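Local coordinates for protein bacterioferritin (Rhodobacter capsulatus, PDB 1JGC) that stores iron, probably oxidising Fe(2+) with dioxygen at a dinuclear ferroxidase centre and depositing the Fe(3+) mineral inside a 24-subunit haem-containing shell, at residues K43-H54 with L123-L134. Residues are numbered along the deposited sequence; the frame is centred on the assembly and turned at random.
With HEM (protoporphyrin IX containing Fe), chain D.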
loop_
_atom_site.group_PDB
_atom_site.type_symbol
_atom_site.label_atom_id
_atom_site.label_comp_id
_atom_site.label_asym_id
_atom_site.label_seq_id
_atom_site.Cartn_x
_atom_site.Cartn_y
_atom_site.Cartn_z
ATOM N N LYS A 43 12.302 -38.312 0.590
ATOM C CA LYS A 43 12.100 -38.734 1.962
ATOM C C LYS A 43 13.434 -39.205 2.544
ATOM O O LYS A 43 13.782 -38.871 3.682
ATOM C CB LYS A 43 11.060 -39.847 2.029
ATOM C CG LYS A 43 10.684 -40.255 3.443
ATOM C CD LYS A 43 10.232 -39.062 4.275
ATOM C CE LYS A 43 9.925 -39.475 5.712
ATOM N NZ LYS A 43 9.649 -38.294 6.588
ATOM N N SER A 44 14.188 -39.967 1.755
ATOM C CA SER A 44 15.490 -40.449 2.202
ATOM C C SER A 44 16.433 -39.286 2.500
ATOM O O SER A 44 17.198 -39.335 3.468
ATOM C CB SER A 44 16.125 -41.359 1.149
ATOM O OG SER A 44 15.465 -42.603 1.104
ATOM N N ARG A 45 16.382 -38.245 1.671
ATOM C CA ARG A 45 17.243 -37.091 1.874
ATOM C C ARG A 45 16.892 -36.437 3.203
ATOM O O ARG A 45 17.772 -36.070 3.973
ATOM C CB ARG A 45 17.086 -36.080 0.732
ATOM C CG ARG A 45 18.421 -35.587 0.183
ATOM C CD ARG A 45 18.290 -34.458 -0.829
ATOM N NE ARG A 45 18.339 -33.156 -0.175
ATOM C CZ ARG A 45 19.239 -32.211 -0.443
ATOM N NH1 ARG A 45 20.171 -32.410 -1.364
ATOM N NH2 ARG A 45 19.220 -31.069 0.229
ATOM N N GLU A 46 15.600 -36.298 3.473
ATOM C CA GLU A 46 15.155 -35.698 4.723
ATOM C C GLU A 46 15.646 -36.496 5.934
ATOM O O GLU A 46 16.189 -35.928 6.881
ATOM C CB GLU A 46 13.629 -35.609 4.768
ATOM C CG GLU A 46 13.022 -34.448 3.998
ATOM C CD GLU A 46 11.488 -34.546 3.904
ATOM O OE1 GLU A 46 10.833 -34.862 4.940
ATOM O OE2 GLU A 46 10.944 -34.303 2.794
ATOM N N GLU A 47 15.453 -37.810 5.906
ATOM C CA GLU A 47 15.882 -38.655 7.011
ATOM C C GLU A 47 17.390 -38.571 7.235
ATOM O O GLU A 47 17.847 -38.568 8.371
ATOM C CB GLU A 47 15.450 -40.103 6.769
ATOM C CG GLU A 47 13.932 -40.307 6.763
ATOM C CD GLU A 47 13.527 -41.717 6.294
ATOM O OE1 GLU A 47 14.076 -42.182 5.267
ATOM O OE2 GLU A 47 12.661 -42.363 6.940
ATOM N N SER A 48 18.160 -38.492 6.157
ATOM C CA SER A 48 19.613 -38.390 6.267
ATOM C C SER A 48 19.988 -37.085 6.971
ATOM O O SER A 48 20.869 -37.057 7.827
ATOM C CB SER A 48 20.260 -38.438 4.872
ATOM O OG SER A 48 21.673 -38.287 4.927
ATOM N N ILE A 49 19.318 -36.004 6.599
ATOM C CA ILE A 49 19.578 -34.706 7.210
ATOM C C ILE A 49 19.097 -34.676 8.671
ATOM O O ILE A 49 19.610 -33.914 9.484
ATOM C CB ILE A 49 18.934 -33.575 6.362
ATOM C CG1 ILE A 49 19.655 -33.514 5.012
ATOM C CG2 ILE A 49 19.036 -32.237 7.068
ATOM C CD1 ILE A 49 19.160 -32.457 4.067
ATOM N N GLU A 50 18.120 -35.509 9.013
ATOM C CA GLU A 50 17.664 -35.566 10.397
ATOM C C GLU A 50 18.789 -36.189 11.214
ATOM O O GLU A 50 19.146 -35.688 12.278
ATOM C CB GLU A 50 16.411 -36.434 10.543
ATOM C CG GLU A 50 15.100 -35.667 10.451
ATOM C CD GLU A 50 13.871 -36.558 10.700
ATOM O OE1 GLU A 50 13.797 -37.194 11.801
ATOM O OE2 GLU A 50 12.986 -36.617 9.796
ATOM N N GLU A 51 19.351 -37.284 10.709
ATOM C CA GLU A 51 20.426 -37.957 11.408
ATOM C C GLU A 51 21.639 -37.051 11.570
ATOM O O GLU A 51 22.354 -37.134 12.563
ATOM C CB GLU A 51 20.822 -39.241 10.675
ATOM C CG GLU A 51 19.726 -40.301 10.639
ATOM C CD GLU A 51 19.164 -40.608 12.019
ATOM O OE1 GLU A 51 19.956 -40.913 12.941
ATOM O OE2 GLU A 51 17.925 -40.543 12.180
ATOM N N MET A 52 21.887 -36.197 10.588
ATOM C CA MET A 52 23.017 -35.293 10.682
ATOM C C MET A 52 22.811 -34.446 11.926
ATOM O O MET A 52 23.750 -34.186 12.677
ATOM C CB MET A 52 23.094 -34.408 9.439
ATOM C CG MET A 52 23.605 -35.133 8.201
ATOM S SD MET A 52 23.460 -34.150 6.680
ATOM C CE MET A 52 22.817 -35.389 5.555
ATOM N N GLY A 53 21.568 -34.033 12.148
ATOM C CA GLY A 53 21.251 -33.230 13.312
ATOM C C GLY A 53 21.514 -33.982 14.609
ATOM O O GLY A 53 22.052 -33.422 15.565
ATOM N N HIS A 54 21.124 -35.250 14.649
ATOM C CA HIS A 54 21.339 -36.080 15.829
ATOM C C HIS A 54 22.833 -36.170 16.102
ATOM O O HIS A 54 23.280 -35.971 17.227
ATOM C CB HIS A 54 20.780 -37.492 15.601
ATOM C CG HIS A 54 19.286 -37.547 15.521
ATOM N ND1 HIS A 54 18.611 -38.614 14.968
ATOM C CD2 HIS A 54 18.337 -36.682 15.952
ATOM C CE1 HIS A 54 17.309 -38.404 15.062
ATOM N NE2 HIS A 54 17.116 -37.239 15.655
ATOM N N LEU A 123 16.250 -39.651 21.235
ATOM C CA LEU A 123 16.647 -40.424 20.067
ATOM C C LEU A 123 15.737 -41.644 19.891
ATOM O O LEU A 123 15.303 -41.953 18.778
ATOM C CB LEU A 123 18.097 -40.875 20.193
ATOM C CG LEU A 123 19.166 -39.781 20.093
ATOM C CD1 LEU A 123 20.541 -40.382 20.393
ATOM C CD2 LEU A 123 19.148 -39.156 18.698
ATOM N N ILE A 124 15.448 -42.335 20.987
ATOM C CA ILE A 124 14.577 -43.505 20.939
ATOM C C ILE A 124 13.227 -43.094 20.372
ATOM O O ILE A 124 12.675 -43.787 19.524
ATOM C CB ILE A 124 14.377 -44.126 22.354
ATOM C CG1 ILE A 124 15.665 -44.829 22.795
ATOM C CG2 ILE A 124 13.198 -45.105 22.356
ATOM C CD1 ILE A 124 15.642 -45.310 24.224
ATOM N N THR A 125 12.708 -41.958 20.838
ATOM C CA THR A 125 11.422 -41.464 20.357
ATOM C C THR A 125 11.454 -41.164 18.855
ATOM O O THR A 125 10.536 -41.542 18.137
ATOM C CB THR A 125 10.979 -40.199 21.119
ATOM O OG1 THR A 125 10.935 -40.484 22.522
ATOM C CG2 THR A 125 9.593 -39.769 20.674
ATOM N N ASP A 126 12.503 -40.501 18.375
ATOM C CA ASP A 126 12.602 -40.206 16.947
ATOM C C ASP A 126 12.721 -41.493 16.124
ATOM O O ASP A 126 12.080 -41.637 15.084
ATOM C CB ASP A 126 13.818 -39.327 16.635
ATOM C CG ASP A 126 13.724 -37.947 17.246
ATOM O OD1 ASP A 126 12.595 -37.451 17.464
ATOM O OD2 ASP A 126 14.795 -37.345 17.492
ATOM N N GLU A 127 13.551 -42.425 16.581
ATOM C CA GLU A 127 13.721 -43.661 15.843
ATOM C C GLU A 127 12.432 -44.487 15.793
ATOM O O GLU A 127 12.143 -45.121 14.780
ATOM C CB GLU A 127 14.885 -44.472 16.424
ATOM C CG GLU A 127 16.099 -44.586 15.475
ATOM C CD GLU A 127 16.784 -43.241 15.154
ATOM O OE1 GLU A 127 16.136 -42.328 14.571
ATOM O OE2 GLU A 127 17.993 -43.095 15.476
ATOM N N GLU A 128 11.646 -44.483 16.863
ATOM C CA GLU A 128 10.405 -45.233 16.820
ATOM C C GLU A 128 9.499 -44.558 15.790
ATOM O O GLU A 128 8.673 -45.212 15.145
ATOM C CB GLU A 128 9.747 -45.303 18.207
ATOM C CG GLU A 128 10.320 -46.437 19.065
ATOM C CD GLU A 128 9.459 -46.816 20.270
ATOM O OE1 GLU A 128 8.214 -46.704 20.207
ATOM O OE2 GLU A 128 10.032 -47.257 21.287
ATOM N N GLY A 129 9.687 -43.251 15.618
ATOM C CA GLY A 129 8.917 -42.514 14.632
ATOM C C GLY A 129 9.249 -43.001 13.225
ATOM O O GLY A 129 8.346 -43.245 12.412
ATOM N N HIS A 130 10.542 -43.145 12.932
ATOM C CA HIS A 130 10.983 -43.633 11.625
ATOM C C HIS A 130 10.508 -45.073 11.415
ATOM O O HIS A 130 10.085 -45.440 10.320
ATOM C CB HIS A 130 12.511 -43.584 11.515
ATOM C CG HIS A 130 13.072 -42.198 11.463
ATOM N ND1 HIS A 130 14.400 -41.924 11.724
ATOM C CD2 HIS A 130 12.492 -41.007 11.166
ATOM C CE1 HIS A 130 14.614 -40.624 11.590
ATOM N NE2 HIS A 130 13.471 -40.046 11.252
ATOM N N VAL A 131 10.580 -45.888 12.464
ATOM C CA VAL A 131 10.147 -47.275 12.364
ATOM C C VAL A 131 8.675 -47.312 11.983
ATOM O O VAL A 131 8.270 -48.069 11.100
ATOM C CB VAL A 131 10.336 -48.039 13.704
ATOM C CG1 VAL A 131 9.678 -49.406 13.625
ATOM C CG2 VAL A 131 11.807 -48.205 14.003
ATOM N N ASP A 132 7.878 -46.488 12.652
ATOM C CA ASP A 132 6.447 -46.430 12.380
ATOM C C ASP A 132 6.214 -46.147 10.900
ATOM O O ASP A 132 5.436 -46.833 10.225
ATOM C CB ASP A 132 5.800 -45.336 13.230
ATOM C CG ASP A 132 4.287 -45.293 13.085
ATOM O OD1 ASP A 132 3.700 -46.249 12.522
ATOM O OD2 ASP A 132 3.675 -44.299 13.546
ATOM N N PHE A 133 6.916 -45.135 10.405
ATOM C CA PHE A 133 6.808 -44.728 9.015
ATOM C C PHE A 133 7.219 -45.844 8.043
ATOM O O PHE A 133 6.467 -46.184 7.125
ATOM C CB PHE A 133 7.663 -43.482 8.785
ATOM C CG PHE A 133 7.775 -43.092 7.351
ATOM C CD1 PHE A 133 6.733 -42.428 6.715
ATOM C CD2 PHE A 133 8.917 -43.430 6.617
ATOM C CE1 PHE A 133 6.818 -42.102 5.365
ATOM C CE2 PHE A 133 9.018 -43.109 5.260
ATOM C CZ PHE A 133 7.965 -42.442 4.629
ATOM N N LEU A 134 8.411 -46.405 8.244
ATOM C CA LEU A 134 8.914 -47.473 7.384
ATOM C C LEU A 134 7.989 -48.687 7.384
ATOM O O LEU A 134 7.760 -49.290 6.339
ATOM C CB LEU A 134 10.317 -47.893 7.824
ATOM C CG LEU A 134 11.456 -46.890 7.614
ATOM C CD1 LEU A 134 12.748 -47.423 8.236
ATOM C CD2 LEU A 134 11.647 -46.648 6.126
HETATM C CHA HEM D . 23.628 -30.359 5.555
HETATM C CHB HEM D . 26.087 -32.046 9.380
HETATM C CHC HEM D . 27.628 -35.681 6.652
HETATM C CHD HEM D . 25.723 -33.671 2.723
HETATM C C1A HEM D . 24.002 -30.636 6.869
HETATM C C2A HEM D . 23.309 -30.276 8.091
HETATM C C3A HEM D . 24.225 -30.413 9.114
HETATM C C4A HEM D . 25.227 -31.313 8.587
HETATM C CMA HEM D . 24.064 -29.964 10.577
HETATM C CAA HEM D . 21.808 -30.120 8.327
HETATM C CBA HEM D . 21.028 -29.140 7.470
HETATM C CGA HEM D . 21.443 -27.709 7.695
HETATM O O1A HEM D . 20.892 -26.826 6.997
HETATM O O2A HEM D . 22.313 -27.466 8.565
HETATM C C1B HEM D . 26.726 -33.206 8.988
HETATM C C2B HEM D . 27.488 -34.078 9.869
HETATM C C3B HEM D . 27.998 -35.082 9.086
HETATM C C4B HEM D . 27.442 -34.870 7.747
HETATM C CMB HEM D . 27.668 -33.935 11.379
HETATM C CAB HEM D . 28.802 -36.110 9.577
HETATM C CBB HEM D . 29.902 -36.660 8.939
HETATM C C1C HEM D . 27.143 -35.517 5.374
HETATM C C2C HEM D . 27.281 -36.503 4.321
HETATM C C3C HEM D . 26.728 -35.954 3.185
HETATM C C4C HEM D . 26.310 -34.605 3.566
HETATM C CMC HEM D . 27.914 -37.897 4.473
HETATM C CAC HEM D . 26.552 -36.568 1.943
HETATM C CBC HEM D . 27.325 -37.582 1.400
HETATM C C1D HEM D . 25.031 -32.543 3.123
HETATM C C2D HEM D . 24.286 -31.670 2.227
HETATM C C3D HEM D . 23.684 -30.713 3.021
HETATM C C4D HEM D . 24.028 -31.040 4.412
HETATM C CMD HEM D . 24.189 -31.775 0.700
HETATM C CAD HEM D . 22.962 -29.494 2.436
HETATM C CBD HEM D . 21.461 -29.390 2.633
HETATM C CGD HEM D . 20.838 -28.252 1.821
HETATM O O1D HEM D . 21.367 -27.113 1.877
HETATM O O2D HEM D . 19.814 -28.497 1.139
HETATM N NA HEM D . 24.969 -31.560 7.235
HETATM N NB HEM D . 26.661 -33.729 7.696
HETATM N NC HEM D . 26.420 -34.430 4.947
HETATM N ND HEM D . 24.870 -32.148 4.455
HETATM FE FE HEM D . 25.695 -32.981 6.095
#
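His130 reaches across from helix 114-144 to Glu50 of helix 38-64, its NE2 giving a hydrogen bond to OE1 (2.9 Å) from above the carboxylate plane, 51° out of it. Glu51 OE2 stands in the plane of the same imidazole at its edge, 3.4 Å from CE1. With the imidazole gone, as in an alanine here, the Glu50 carboxylate is likely to turn more freely and the second iron to be held more weakly. The same Glu51 OE2 comes within 3.5 Å of Glu127 OE1 without a hydrogen bond, two acceptors on iron-ligand residues. The His54 ring and the Asp126 carboxylate have nearly parallel planes, 4° apart, and NE2 bonds weakly to OD2 (3.0 Å), while CD2 of Leu123 covers one ring face. At the far end the Lys43 chain bends at chi2 (54°), which brings CE over the Phe133 ring, and its NZ makes a cation-pi contact 4.8 Å from the centroid.

Glu18 and Glu94, from helices 5-34 and 83-111, complete the set of iron ligands and bond weakly to ND1 of His54 and His130, respectively. On the other side of helix 38-64, Met52 SD binds the haem iron at 2.6 Å, opposite Met52 of a neighbouring subunit. The two antiparallel helices, with their Glu and His ligands, form half of the ferritin-like four-helix bundle around a dinuclear ferroxidase site, here metal-free.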